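Local structure of YARHG domain-containing protein (Legionella pneumophila subsp. pneumophila, 4G2A) at residues Tyr239-Val244 and Met306-Asp311; Tyr246-Ser251 and Ser256-Leu261. The protein is of unknown function but possibly binds a nutrient, and combines a DUF4424 region with a YARHG domain. All coordinates share one frame; numbering follows the deposited sequence.

Interaction 1 of 2, residues Tyr239-Val244 and Met306-Asp311; sequences YVRYKV and MLNEED. With SO4 (sulfate ion), chain M.
Arg-241 NH2, which meets Asn-308 across this contact, is a nitrogen that several groups grip at once. It donates to O4 of a bound sulfate at 2.7 Å and also to the hydroxyl of Tyr-277, while Arg-241 NH1 reaches sulfate O2 at 3.1 Å by a more bent bond. The anion, probably taken from the crystallisation liquor, thus sits at the edge of the guanidinium and takes a hydrogen bond from each terminal nitrogen. Asn-308 comes from another side: its amide end lies over one face of the guanidinium, toward the rim, with the two planes 51° apart. The amide atom modelled as ND2 is 3.2 Å from Arg-241 NH2, but the amide is probably turned over in the model, so the identity of that atom is doubtful. Arg-241 gets this far because CG stands anti to the carbonyl carbon (chi1 -71°) and the chain runs on extended to NE, reaching from helix 236-250 to the start of helix 309-321. Asn-308 is the N-cap of that second helix, and its backbone N donates to Asp-311 OD2 at 2.9 Å in a nearly straight bond (163°), one of the two bonds that define a capping box. The same carboxylate is braced by Gln-276 and Tyr-277, and both of these also bond Arg-241, Gln-276 through NE and Tyr-277 through NH2. Arg-241 NH2 and Asp-311 OD2 stay 5.1 Å apart, so the opposite charges are connected by shared neutral partners rather than by direct pairing. The chemistry implies a guanidinium fixed in rotation from several sides at the protein surface, which, probably helped by the nearby helix N terminus, favours a small anion.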
loop_
_atom_site.group_PDB
_atom_site.type_symbol
_atom_site.label_atom_id
_atom_site.label_comp_id
_atom_site.label_asym_id
_atom_site.label_seq_id
_atom_site.Cartn_x
_atom_site.Cartn_y
_atom_site.Cartn_z
ATOM N N TYR A 239 -7.455 -12.507 -0.037
ATOM C CA TYR A 239 -7.276 -13.473 -1.111
ATOM C C TYR A 239 -8.390 -14.522 -1.062
ATOM O O TYR A 239 -9.054 -14.758 -2.069
ATOM C CB TYR A 239 -5.890 -14.147 -1.073
ATOM C CG TYR A 239 -5.821 -15.339 -1.997
ATOM C CD1 TYR A 239 -5.628 -15.176 -3.365
ATOM C CD2 TYR A 239 -6.042 -16.628 -1.520
ATOM C CE1 TYR A 239 -5.633 -16.269 -4.234
ATOM C CE2 TYR A 239 -6.051 -17.725 -2.376
ATOM C CZ TYR A 239 -5.836 -17.542 -3.732
ATOM O OH TYR A 239 -5.836 -18.626 -4.573
ATOM N N VAL A 240 -8.602 -15.134 0.111
ATOM C CA VAL A 240 -9.616 -16.175 0.319
ATOM C C VAL A 240 -11.032 -15.621 0.076
ATOM O O VAL A 240 -11.845 -16.308 -0.530
ATOM C CB VAL A 240 -9.458 -16.833 1.720
ATOM C CG1 VAL A 240 -10.547 -17.878 1.993
ATOM C CG2 VAL A 240 -8.084 -17.470 1.849
ATOM N N ARG A 241 -11.315 -14.383 0.476
ATOM C CA ARG A 241 -12.640 -13.805 0.267
ATOM C C ARG A 241 -12.941 -13.499 -1.201
ATOM O O ARG A 241 -13.956 -13.945 -1.716
ATOM C CB ARG A 241 -12.826 -12.547 1.115
ATOM C CG ARG A 241 -12.957 -12.927 2.565
ATOM C CD ARG A 241 -13.285 -11.788 3.475
ATOM N NE ARG A 241 -13.437 -12.299 4.838
ATOM C CZ ARG A 241 -13.793 -11.557 5.876
ATOM N NH1 ARG A 241 -14.050 -10.263 5.717
ATOM N NH2 ARG A 241 -13.915 -12.104 7.080
ATOM N N TYR A 242 -12.064 -12.792 -1.881
ATOM C CA TYR A 242 -12.336 -12.370 -3.243
ATOM C C TYR A 242 -11.980 -13.387 -4.320
ATOM O O TYR A 242 -12.580 -13.328 -5.391
ATOM C CB TYR A 242 -11.635 -11.051 -3.512
ATOM C CG TYR A 242 -12.252 -9.910 -2.738
ATOM C CD1 TYR A 242 -11.851 -9.626 -1.436
ATOM C CD2 TYR A 242 -13.248 -9.122 -3.302
ATOM C CE1 TYR A 242 -12.390 -8.551 -0.731
ATOM C CE2 TYR A 242 -13.795 -8.039 -2.612
ATOM C CZ TYR A 242 -13.365 -7.757 -1.324
ATOM O OH TYR A 242 -13.923 -6.692 -0.650
ATOM N N LYS A 243 -11.033 -14.302 -4.064
ATOM C CA LYS A 243 -10.628 -15.282 -5.070
ATOM C C LYS A 243 -11.206 -16.675 -4.817
ATOM O O LYS A 243 -11.162 -17.509 -5.725
ATOM C CB LYS A 243 -9.090 -15.373 -5.177
ATOM C CG LYS A 243 -8.377 -14.052 -5.496
ATOM C CD LYS A 243 -8.758 -13.414 -6.829
ATOM C CE LYS A 243 -8.417 -14.259 -8.032
ATOM N NZ LYS A 243 -8.685 -13.513 -9.287
ATOM N N VAL A 244 -11.722 -16.950 -3.609
ATOM C CA VAL A 244 -12.242 -18.284 -3.318
ATOM C C VAL A 244 -13.720 -18.216 -2.927
ATOM O O VAL A 244 -14.512 -18.869 -3.591
ATOM C CB VAL A 244 -11.397 -19.091 -2.281
ATOM C CG1 VAL A 244 -11.873 -20.534 -2.193
ATOM C CG2 VAL A 244 -9.894 -19.070 -2.623
HETATM N N MSE A 306 -15.783 -16.719 14.342
HETATM C CA MSE A 306 -15.128 -15.894 13.323
HETATM C C MSE A 306 -15.829 -15.963 11.952
HETATM O O MSE A 306 -15.624 -15.063 11.127
HETATM C CB MSE A 306 -13.652 -16.291 13.181
HETATM C CG MSE A 306 -12.824 -15.785 14.351
HETATM SE SE MSE A 306 -11.076 -16.576 14.534
HETATM C CE MSE A 306 -10.425 -15.518 16.024
ATOM N N LEU A 307 -16.660 -17.003 11.708
ATOM C CA LEU A 307 -17.372 -17.136 10.432
ATOM C C LEU A 307 -18.430 -16.032 10.292
ATOM O O LEU A 307 -19.238 -15.810 11.197
ATOM C CB LEU A 307 -18.005 -18.521 10.245
ATOM C CG LEU A 307 -17.063 -19.725 10.258
ATOM C CD1 LEU A 307 -17.836 -20.978 10.498
ATOM C CD2 LEU A 307 -16.309 -19.861 8.960
ATOM N N ASN A 308 -18.369 -15.320 9.170
ATOM C CA ASN A 308 -19.256 -14.215 8.856
ATOM C C ASN A 308 -20.436 -14.724 8.006
ATOM O O ASN A 308 -20.538 -15.927 7.746
ATOM C CB ASN A 308 -18.475 -13.045 8.188
ATOM C CG ASN A 308 -17.900 -13.262 6.801
ATOM O OD1 ASN A 308 -18.316 -14.128 6.040
ATOM N ND2 ASN A 308 -17.010 -12.377 6.383
ATOM N N GLU A 309 -21.338 -13.806 7.608
ATOM C CA GLU A 309 -22.550 -14.109 6.839
ATOM C C GLU A 309 -22.230 -14.710 5.464
ATOM O O GLU A 309 -22.946 -15.607 5.031
ATOM C CB GLU A 309 -23.434 -12.853 6.706
ATOM C CG GLU A 309 -24.103 -12.484 8.026
ATOM C CD GLU A 309 -24.901 -11.193 8.079
ATOM O OE1 GLU A 309 -25.645 -10.905 7.111
ATOM O OE2 GLU A 309 -24.830 -10.498 9.120
ATOM N N GLU A 310 -21.145 -14.246 4.801
ATOM C CA GLU A 310 -20.715 -14.745 3.489
ATOM C C GLU A 310 -20.291 -16.210 3.585
ATOM O O GLU A 310 -20.700 -17.014 2.746
ATOM C CB GLU A 310 -19.569 -13.891 2.906
ATOM C CG GLU A 310 -19.978 -12.521 2.387
ATOM C CD GLU A 310 -20.382 -11.521 3.451
ATOM O OE1 GLU A 310 -19.498 -11.079 4.220
ATOM O OE2 GLU A 310 -21.592 -11.210 3.537
ATOM N N ASP A 311 -19.487 -16.548 4.615
ATOM C CA ASP A 311 -18.997 -17.894 4.921
ATOM C C ASP A 311 -20.154 -18.855 5.092
ATOM O O ASP A 311 -20.196 -19.876 4.424
ATOM C CB ASP A 311 -18.158 -17.873 6.207
ATOM C CG ASP A 311 -16.966 -16.928 6.210
ATOM O OD1 ASP A 311 -16.469 -16.578 5.111
ATOM O OD2 ASP A 311 -16.545 -16.516 7.302
HETATM S S SO4 M . -16.105 -9.663 9.026
HETATM O O1 SO4 M . -17.505 -9.942 9.383
HETATM O O2 SO4 M . -16.052 -9.060 7.682
HETATM O O3 SO4 M . -15.513 -8.729 10.007
HETATM O O4 SO4 M . -15.356 -10.927 9.041
#

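Interaction 2 of 2, residues Tyr246-Ser251 and Ser256-Leu261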
loop_
_atom_site.group_PDB
_atom_site.type_symbol
_atom_site.label_atom_id
_atom_site.label_comp_id
_atom_site.label_asym_id
_atom_site.label_seq_id
_atom_site.Cartn_x
_atom_site.Cartn_y
_atom_site.Cartn_z
ATOM N N TYR A 246 -16.201 -15.330 -2.540
ATOM C CA TYR A 246 -17.097 -14.457 -3.313
ATOM C C TYR A 246 -17.333 -14.955 -4.779
ATOM O O TYR A 246 -18.483 -14.886 -5.208
ATOM C CB TYR A 246 -16.630 -12.984 -3.287
ATOM C CG TYR A 246 -16.560 -12.331 -1.912
ATOM C CD1 TYR A 246 -16.943 -13.022 -0.758
ATOM C CD2 TYR A 246 -16.090 -11.028 -1.760
ATOM C CE1 TYR A 246 -16.831 -12.442 0.509
ATOM C CE2 TYR A 246 -15.991 -10.432 -0.498
ATOM C CZ TYR A 246 -16.369 -11.140 0.634
ATOM O OH TYR A 246 -16.287 -10.543 1.875
ATOM N N PRO A 247 -16.355 -15.519 -5.548
ATOM C CA PRO A 247 -16.696 -16.007 -6.900
ATOM C C PRO A 247 -17.827 -17.045 -6.882
ATOM O O PRO A 247 -18.686 -16.976 -7.763
ATOM C CB PRO A 247 -15.388 -16.611 -7.398
ATOM C CG PRO A 247 -14.343 -15.884 -6.644
ATOM C CD PRO A 247 -14.910 -15.679 -5.287
ATOM N N TRP A 248 -17.867 -17.952 -5.851
ATOM C CA TRP A 248 -18.926 -18.956 -5.670
ATOM C C TRP A 248 -20.245 -18.314 -5.285
ATOM O O TRP A 248 -21.303 -18.766 -5.738
ATOM C CB TRP A 248 -18.553 -20.005 -4.605
ATOM C CG TRP A 248 -17.550 -21.000 -5.080
ATOM C CD1 TRP A 248 -16.259 -21.117 -4.669
ATOM C CD2 TRP A 248 -17.742 -21.992 -6.096
ATOM N NE1 TRP A 248 -15.612 -22.090 -5.400
ATOM C CE2 TRP A 248 -16.504 -22.651 -6.278
ATOM C CE3 TRP A 248 -18.840 -22.380 -6.888
ATOM C CZ2 TRP A 248 -16.346 -23.707 -7.183
ATOM C CZ3 TRP A 248 -18.675 -23.416 -7.791
ATOM C CH2 TRP A 248 -17.440 -24.062 -7.937
ATOM N N LEU A 249 -20.197 -17.268 -4.444
ATOM C CA LEU A 249 -21.428 -16.608 -4.022
ATOM C C LEU A 249 -22.023 -15.761 -5.140
ATOM O O LEU A 249 -23.240 -15.730 -5.263
ATOM C CB LEU A 249 -21.223 -15.774 -2.747
ATOM C CG LEU A 249 -21.020 -16.581 -1.459
ATOM C CD1 LEU A 249 -20.445 -15.731 -0.385
ATOM C CD2 LEU A 249 -22.315 -17.147 -0.960
ATOM N N ASN A 250 -21.185 -15.140 -5.983
ATOM C CA ASN A 250 -21.618 -14.282 -7.091
ATOM C C ASN A 250 -21.958 -15.073 -8.366
ATOM O O ASN A 250 -22.565 -14.511 -9.279
ATOM C CB ASN A 250 -20.553 -13.231 -7.412
ATOM C CG ASN A 250 -20.207 -12.305 -6.270
ATOM O OD1 ASN A 250 -20.993 -12.067 -5.350
ATOM N ND2 ASN A 250 -19.022 -11.736 -6.325
ATOM N N SER A 251 -21.577 -16.368 -8.414
ATOM C CA SER A 251 -21.817 -17.280 -9.530
ATOM C C SER A 251 -23.307 -17.379 -9.835
ATOM O O SER A 251 -24.130 -17.404 -8.907
ATOM C CB SER A 251 -21.241 -18.660 -9.226
ATOM O OG SER A 251 -21.259 -19.491 -10.375
ATOM N N SER A 256 -25.308 -25.784 -9.370
ATOM C CA SER A 256 -24.914 -26.646 -10.489
ATOM C C SER A 256 -23.389 -26.722 -10.605
ATOM O O SER A 256 -22.845 -27.807 -10.786
ATOM C CB SER A 256 -25.506 -26.127 -11.800
ATOM O OG SER A 256 -26.904 -25.909 -11.695
ATOM N N LYS A 257 -22.708 -25.564 -10.481
ATOM C CA LYS A 257 -21.254 -25.419 -10.544
ATOM C C LYS A 257 -20.578 -26.115 -9.329
ATOM O O LYS A 257 -19.569 -26.801 -9.525
ATOM C CB LYS A 257 -20.879 -23.926 -10.627
ATOM C CG LYS A 257 -19.597 -23.633 -11.383
ATOM C CD LYS A 257 -19.398 -22.131 -11.570
ATOM C CE LYS A 257 -17.998 -21.777 -12.023
ATOM N NZ LYS A 257 -17.859 -20.328 -12.344
ATOM N N LEU A 258 -21.145 -25.981 -8.098
ATOM C CA LEU A 258 -20.590 -26.636 -6.897
ATOM C C LEU A 258 -20.692 -28.177 -6.999
ATOM O O LEU A 258 -19.789 -28.882 -6.544
ATOM C CB LEU A 258 -21.289 -26.168 -5.603
ATOM C CG LEU A 258 -20.948 -24.812 -5.004
ATOM C CD1 LEU A 258 -22.025 -24.378 -4.011
ATOM C CD2 LEU A 258 -19.628 -24.834 -4.287
ATOM N N ALA A 259 -21.794 -28.692 -7.589
ATOM C CA ALA A 259 -22.025 -30.128 -7.795
ATOM C C ALA A 259 -20.999 -30.731 -8.782
ATOM O O ALA A 259 -20.692 -31.919 -8.683
ATOM C CB ALA A 259 -23.441 -30.364 -8.300
ATOM N N ARG A 260 -20.461 -29.904 -9.706
ATOM C CA ARG A 260 -19.452 -30.267 -10.713
ATOM C C ARG A 260 -18.048 -30.459 -10.112
ATOM O O ARG A 260 -17.146 -30.901 -10.830
ATOM C CB ARG A 260 -19.364 -29.176 -11.800
ATOM C CG ARG A 260 -20.406 -29.282 -12.902
ATOM C CD ARG A 260 -20.270 -28.124 -13.872
ATOM N NE ARG A 260 -21.545 -27.427 -14.051
ATOM C CZ ARG A 260 -21.675 -26.216 -14.581
ATOM N NH1 ARG A 260 -20.607 -25.547 -14.997
ATOM N NH2 ARG A 260 -22.875 -25.664 -14.700
ATOM N N LEU A 261 -17.840 -30.066 -8.834
ATOM C CA LEU A 261 -16.545 -30.190 -8.168
ATOM C C LEU A 261 -16.232 -31.639 -7.797
ATOM O O LEU A 261 -17.141 -32.374 -7.402
ATOM C CB LEU A 261 -16.516 -29.328 -6.894
ATOM C CG LEU A 261 -16.540 -27.801 -7.047
ATOM C CD1 LEU A 261 -16.517 -27.131 -5.682
ATOM C CD2 LEU A 261 -15.376 -27.296 -7.910
HETATM O O HOH W 1 -19.961 -18.681 -13.227
#
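Lys-257 is the first residue of segment 256-261 to meet the indole of Trp-248, and it does so at the ring edge: its CB lies near the ring plane, 3.6 Å from Trp-248 CZ3. Beyond CG the lysine chain runs extended alongside Ser-251, with Lys-257 CD 3.4 Å from Ser-251 OG. At its end NZ donates to a water at 2.8 Å, and the same water is hydrogen-bonded to Ser-251 OG at 3.2 Å, so one water bridges the lysine and the serine. Any cation-pi attraction between this ammonium and the indole is long and at most weak.

Leu-258 follows, and its branch lies over a face of the ring. Its CD2 makes a CH-pi contact with the six-membered ring, only 19° off the normal, because CG is anti to the carbonyl carbon (chi1 -77°) and brings the branch over that face.

Leu-261 runs against the tryptophan side chain, its CD1 oblique to the ring and 3.7 Å from Trp-248 CZ2. Leu-269 of helix 263-275 touches Trp-248, Leu-258 and Leu-261 alike, and Leu-314 of helix 309-321 adds to the packing on the tryptophan. A tryptophan surrounded by leucines of helices 254-259, 263-275 and 309-321 and by Leu-261 is ordinary apolar helix-helix packing, here joining helices 236-250 and 254-259 at the surface of the helical YARHG domain.

From the N terminus, the chain passes through the strand-rich part and leaves strand 229-235 directly into helix 236-250, which serves both contacts. Interaction 2 closes first, drawing the end of that helix to helix 254-259, its segments four residues apart. Interaction 1 closes far later, when the start of helix 309-321 returns to the earlier turns of helix 236-250 after 61 residues without a strand. Interaction 2 is therefore nested inside the loop of interaction 1. Their centres lie 14 Å apart, and Tyr-246 joins them: its N probably bonds Arg-241 O, and its ring packs on Glu-310. Together they tie the first, second and last helices of the C-terminal region.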